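Local coordinates for hypothetical protein Atu2144 (Agrobacterium tumefaciens, PDB 2ODF) that is of unknown function but belongs to the N-formylglutamate amidohydrolase family and so probably hydrolyses an amide bond with the help of zinc, at residues A121-A125 / L126-F130; A232-G235 / E236-A239. All coordinates share one frame; numbering follows the deposited sequence.

Contact 1 (A121-A125 / L126-F130); sequences ARTSA and LYVPF
T123 and V128 meet through a backbone bond that spans five residues: V128 N donates to T123 O at 3.0 Å with an N-H...O angle of 162°, the mark of a pi-type turn within helix 116-143. Y127 N also reaches T123 O, at 3.3 Å, but its angle of 127° makes that bond weak. One acceptor earlier, at R122, the spacing is alpha-helical, L126 N giving its hydrogen to R122 O at 3.0 Å. The wider turn comes just before P129, whose ring nitrogen has no hydrogen to offer; instead P129 CD packs 3.1 Å from S124 O, and P129 CG lies 3.4 Å from A125 O. The axes of 121-125 and 126-130 differ by 18° in direction, and the helix is kinked where the P129 nitrogen makes no bond to the turn before.

Among the side chains, T123 and Y127 run side by side. The methyl of T123 lies anti to the backbone N, which brings CG2 obliquely to the Y127 ring, 4.0 Å from CD2, while OG1 bonds to R119 O. Farther out, Y127 OH is hydrogen-bonded to H208 NE2, and R122 forms a salt bridge with E118. S124 OG bonds to D132 of the second subunit, whose F120 ring also meets Y127.

Chemically, T123 O takes one good and one weak donor, whereas S124 O and A125 O meet proline carbons.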
loop_
_atom_site.group_PDB
_atom_site.type_symbol
_atom_site.label_atom_id
_atom_site.label_comp_id
_atom_site.label_asym_id
_atom_site.label_seq_id
_atom_site.Cartn_x
_atom_site.Cartn_y
_atom_site.Cartn_z
ATOM N N ALA A 121 4.403 5.886 3.710
ATOM C CA ALA A 121 5.052 6.804 2.783
ATOM C C ALA A 121 5.683 6.047 1.609
ATOM O O ALA A 121 5.433 6.369 0.433
ATOM C CB ALA A 121 6.114 7.663 3.526
ATOM N N ARG A 122 6.458 5.006 1.928
ATOM C CA ARG A 122 7.146 4.224 0.892
ATOM C C ARG A 122 6.178 3.420 0.056
ATOM O O ARG A 122 6.320 3.333 -1.140
ATOM C CB ARG A 122 8.148 3.291 1.541
ATOM C CG ARG A 122 9.218 4.037 2.302
ATOM C CD ARG A 122 10.205 3.073 2.817
ATOM N NE ARG A 122 11.208 3.676 3.685
ATOM C CZ ARG A 122 12.352 3.088 4.023
ATOM N NH1 ARG A 122 12.677 1.901 3.514
ATOM N NH2 ARG A 122 13.180 3.693 4.871
ATOM N N THR A 123 5.193 2.809 0.705
ATOM C CA THR A 123 4.185 2.033 0.008
ATOM C C THR A 123 3.399 2.879 -1.003
ATOM O O THR A 123 3.135 2.452 -2.135
ATOM C CB THR A 123 3.210 1.362 1.024
ATOM O OG1 THR A 123 3.936 0.521 1.945
ATOM C CG2 THR A 123 2.185 0.553 0.316
ATOM N N SER A 124 3.064 4.097 -0.600
ATOM C CA SER A 124 2.268 5.011 -1.411
ATOM C C SER A 124 3.013 5.610 -2.583
ATOM O O SER A 124 2.407 5.882 -3.606
ATOM C CB SER A 124 1.776 6.191 -0.561
ATOM O OG SER A 124 1.047 7.086 -1.370
ATOM N N ALA A 125 4.292 5.870 -2.383
ATOM C CA ALA A 125 5.122 6.645 -3.314
ATOM C C ALA A 125 5.831 5.763 -4.333
ATOM O O ALA A 125 6.023 6.189 -5.475
ATOM C CB ALA A 125 6.141 7.452 -2.554
ATOM N N LEU A 126 6.222 4.553 -3.910
ATOM C CA LEU A 126 7.000 3.647 -4.742
ATOM C C LEU A 126 6.236 2.435 -5.210
ATOM O O LEU A 126 6.249 2.169 -6.387
ATOM C CB LEU A 126 8.265 3.193 -4.031
ATOM C CG LEU A 126 9.301 4.303 -3.776
ATOM C CD1 LEU A 126 10.404 3.735 -2.888
ATOM C CD2 LEU A 126 9.867 4.950 -5.089
ATOM N N TYR A 127 5.557 1.719 -4.304
ATOM C CA TYR A 127 5.013 0.404 -4.619
ATOM C C TYR A 127 3.702 0.497 -5.377
ATOM O O TYR A 127 3.549 -0.116 -6.448
ATOM C CB TYR A 127 4.866 -0.404 -3.310
ATOM C CG TYR A 127 4.144 -1.719 -3.406
ATOM C CD1 TYR A 127 4.737 -2.843 -3.978
ATOM C CD2 TYR A 127 2.865 -1.860 -2.862
ATOM C CE1 TYR A 127 4.053 -4.078 -4.009
ATOM C CE2 TYR A 127 2.213 -3.063 -2.876
ATOM C CZ TYR A 127 2.782 -4.160 -3.450
ATOM O OH TYR A 127 2.047 -5.329 -3.454
ATOM N N VAL A 128 2.772 1.302 -4.864
ATOM C CA VAL A 128 1.452 1.382 -5.483
ATOM C C VAL A 128 1.527 2.043 -6.877
ATOM O O VAL A 128 0.920 1.533 -7.811
ATOM C CB VAL A 128 0.345 1.943 -4.512
ATOM C CG1 VAL A 128 -0.986 2.167 -5.270
ATOM C CG2 VAL A 128 0.113 0.953 -3.324
ATOM N N PRO A 129 2.243 3.173 -7.040
ATOM C CA PRO A 129 2.365 3.760 -8.375
ATOM C C PRO A 129 2.955 2.804 -9.409
ATOM O O PRO A 129 2.417 2.715 -10.512
ATOM C CB PRO A 129 3.277 5.007 -8.152
ATOM C CG PRO A 129 3.016 5.370 -6.735
ATOM C CD PRO A 129 2.860 4.054 -6.020
ATOM N N PHE A 130 3.969 2.034 -9.030
ATOM C CA PHE A 130 4.609 1.096 -9.918
ATOM C C PHE A 130 3.608 0.038 -10.426
ATOM O O PHE A 130 3.414 -0.108 -11.638
ATOM C CB PHE A 130 5.839 0.463 -9.248
ATOM C CG PHE A 130 6.557 -0.520 -10.119
ATOM C CD1 PHE A 130 7.383 -0.080 -11.150
ATOM C CD2 PHE A 130 6.395 -1.887 -9.926
ATOM C CE1 PHE A 130 8.009 -1.007 -11.979
ATOM C CE2 PHE A 130 7.013 -2.802 -10.759
ATOM C CZ PHE A 130 7.810 -2.361 -11.782
#

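Contact 2 (A232-G235 / E236-A239); sequences ANEG and EQAA
N233 and E236 grip each other at the start of helix 234-256, where N233 is the N-cap. In the capping bond, E236 N donates to N233 OD1 at 3.1 Å; the N-H...O angle of 168° is nearly straight. A chi1 of 54° sets N233 CG between its own backbone N and carbonyl carbon, from where the amide oxygen can turn back over the first helical turn. A second side-chain bond runs in reverse: A232 N gives its hydrogen to E236 OE1 at 2.8 Å, approaching nearly along the C-O axis. This reciprocal bonding resembles a capping box, but the backbone donor belongs to A232, one residue before the cap, so the strict definition is not met.

Main-chain bonds then establish the alpha-helical spacing. Q237 N donates to N233 O, A238 N to E234 O at 3.0 Å, and A239 N to G235 O at 2.9 Å.

Packing accompanies the polar contacts. The N233 and E236 side chains cross at about a right angle, their amide and carboxylate planes 46° apart, with N233 OD1 3.3 Å from E236 CG. The carboxylate also lies near the N-terminal end of the helix, whose dipole would probably favour its negative charge. The extended Q237 side chain runs past N233 O, its CG 3.0 Å away.

Q237 NE2 is hydrogen-bonded to I231 O, and the Q237 side chain touches A64 and L68 of helix 62-73. The exposed cap thus begins the C-terminal helix after strand 220-227, with Q237 joining its first turn to helix 62-73.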
loop_
_atom_site.group_PDB
_atom_site.type_symbol
_atom_site.label_atom_id
_atom_site.label_comp_id
_atom_site.label_asym_id
_atom_site.label_seq_id
_atom_site.Cartn_x
_atom_site.Cartn_y
_atom_site.Cartn_z
ATOM N N ALA A 232 27.893 -7.346 -17.492
ATOM C CA ALA A 232 28.613 -6.294 -16.776
ATOM C C ALA A 232 29.032 -5.112 -17.651
ATOM O O ALA A 232 29.371 -4.063 -17.121
ATOM C CB ALA A 232 29.820 -6.886 -16.055
ATOM N N ASN A 233 29.024 -5.258 -18.972
ATOM C CA ASN A 233 29.303 -4.141 -19.874
ATOM C C ASN A 233 28.358 -4.169 -21.067
ATOM O O ASN A 233 27.534 -5.072 -21.178
ATOM C CB ASN A 233 30.778 -4.130 -20.314
ATOM C CG ASN A 233 31.222 -5.439 -20.915
ATOM O OD1 ASN A 233 30.616 -5.937 -21.849
ATOM N ND2 ASN A 233 32.294 -6.010 -20.375
ATOM N N GLU A 234 28.460 -3.177 -21.940
ATOM C CA GLU A 234 27.548 -3.063 -23.070
ATOM C C GLU A 234 27.576 -4.239 -24.036
ATOM O O GLU A 234 26.536 -4.643 -24.513
ATOM C CB GLU A 234 27.799 -1.799 -23.877
ATOM C CG GLU A 234 27.011 -0.601 -23.421
ATOM C CD GLU A 234 27.815 0.327 -22.533
ATOM O OE1 GLU A 234 28.873 -0.119 -22.008
ATOM O OE2 GLU A 234 27.378 1.503 -22.364
ATOM N N GLY A 235 28.756 -4.771 -24.339
ATOM C CA GLY A 235 28.860 -5.913 -25.270
ATOM C C GLY A 235 28.210 -7.172 -24.737
ATOM O O GLY A 235 27.471 -7.857 -25.468
ATOM N N GLU A 236 28.465 -7.457 -23.462
ATOM C CA GLU A 236 27.885 -8.614 -22.759
ATOM C C GLU A 236 26.388 -8.472 -22.672
ATOM O O GLU A 236 25.660 -9.449 -22.848
ATOM C CB GLU A 236 28.472 -8.765 -21.361
ATOM C CG GLU A 236 29.974 -9.137 -21.321
ATOM C CD GLU A 236 30.596 -8.981 -19.931
ATOM O OE1 GLU A 236 29.869 -8.673 -18.957
ATOM O OE2 GLU A 236 31.822 -9.189 -19.797
ATOM N N GLN A 237 25.926 -7.263 -22.391
ATOM C CA GLN A 237 24.486 -6.969 -22.355
ATOM C C GLN A 237 23.812 -7.245 -23.693
ATOM O O GLN A 237 22.766 -7.935 -23.764
ATOM C CB GLN A 237 24.237 -5.521 -21.870
ATOM C CG GLN A 237 24.629 -5.326 -20.359
ATOM C CD GLN A 237 24.968 -3.891 -19.976
ATOM O OE1 GLN A 237 24.867 -2.969 -20.797
ATOM N NE2 GLN A 237 25.373 -3.698 -18.713
ATOM N N ALA A 238 24.425 -6.742 -24.759
ATOM C CA ALA A 238 23.923 -6.961 -26.127
ATOM C C ALA A 238 23.885 -8.451 -26.458
ATOM O O ALA A 238 22.920 -8.947 -27.052
ATOM C CB ALA A 238 24.806 -6.205 -27.163
ATOM N N ALA A 239 24.947 -9.158 -26.090
ATOM C CA ALA A 239 25.043 -10.586 -26.335
ATOM C C ALA A 239 23.899 -11.343 -25.642
ATOM O O ALA A 239 23.143 -12.064 -26.262
ATOM C CB ALA A 239 26.420 -11.117 -25.874
#

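In the fold
Contacts 1 and 2 lie on opposite sides of the chain's centre, their own centres 31 Å apart and their nearest atoms about 19 Å apart, so neither touches the other. Contact 1 lies within helix 116-143, which precedes strand 149-156 of the mixed seven-stranded sheet; contact 2 follows strand 220-227 and opens helix 234-256. The strands that lie next to these helices in sequence, 149-156 and 220-227, are parallel neighbours in the sheet. Contact 1 is mostly buried and reaches the second subunit, whereas contact 2 is at the surface and touches no other chain of the assembly. Within the chain, contact 1 reaches H208 through Y127 OH, and contact 2 reaches helix 62-73 through Q237.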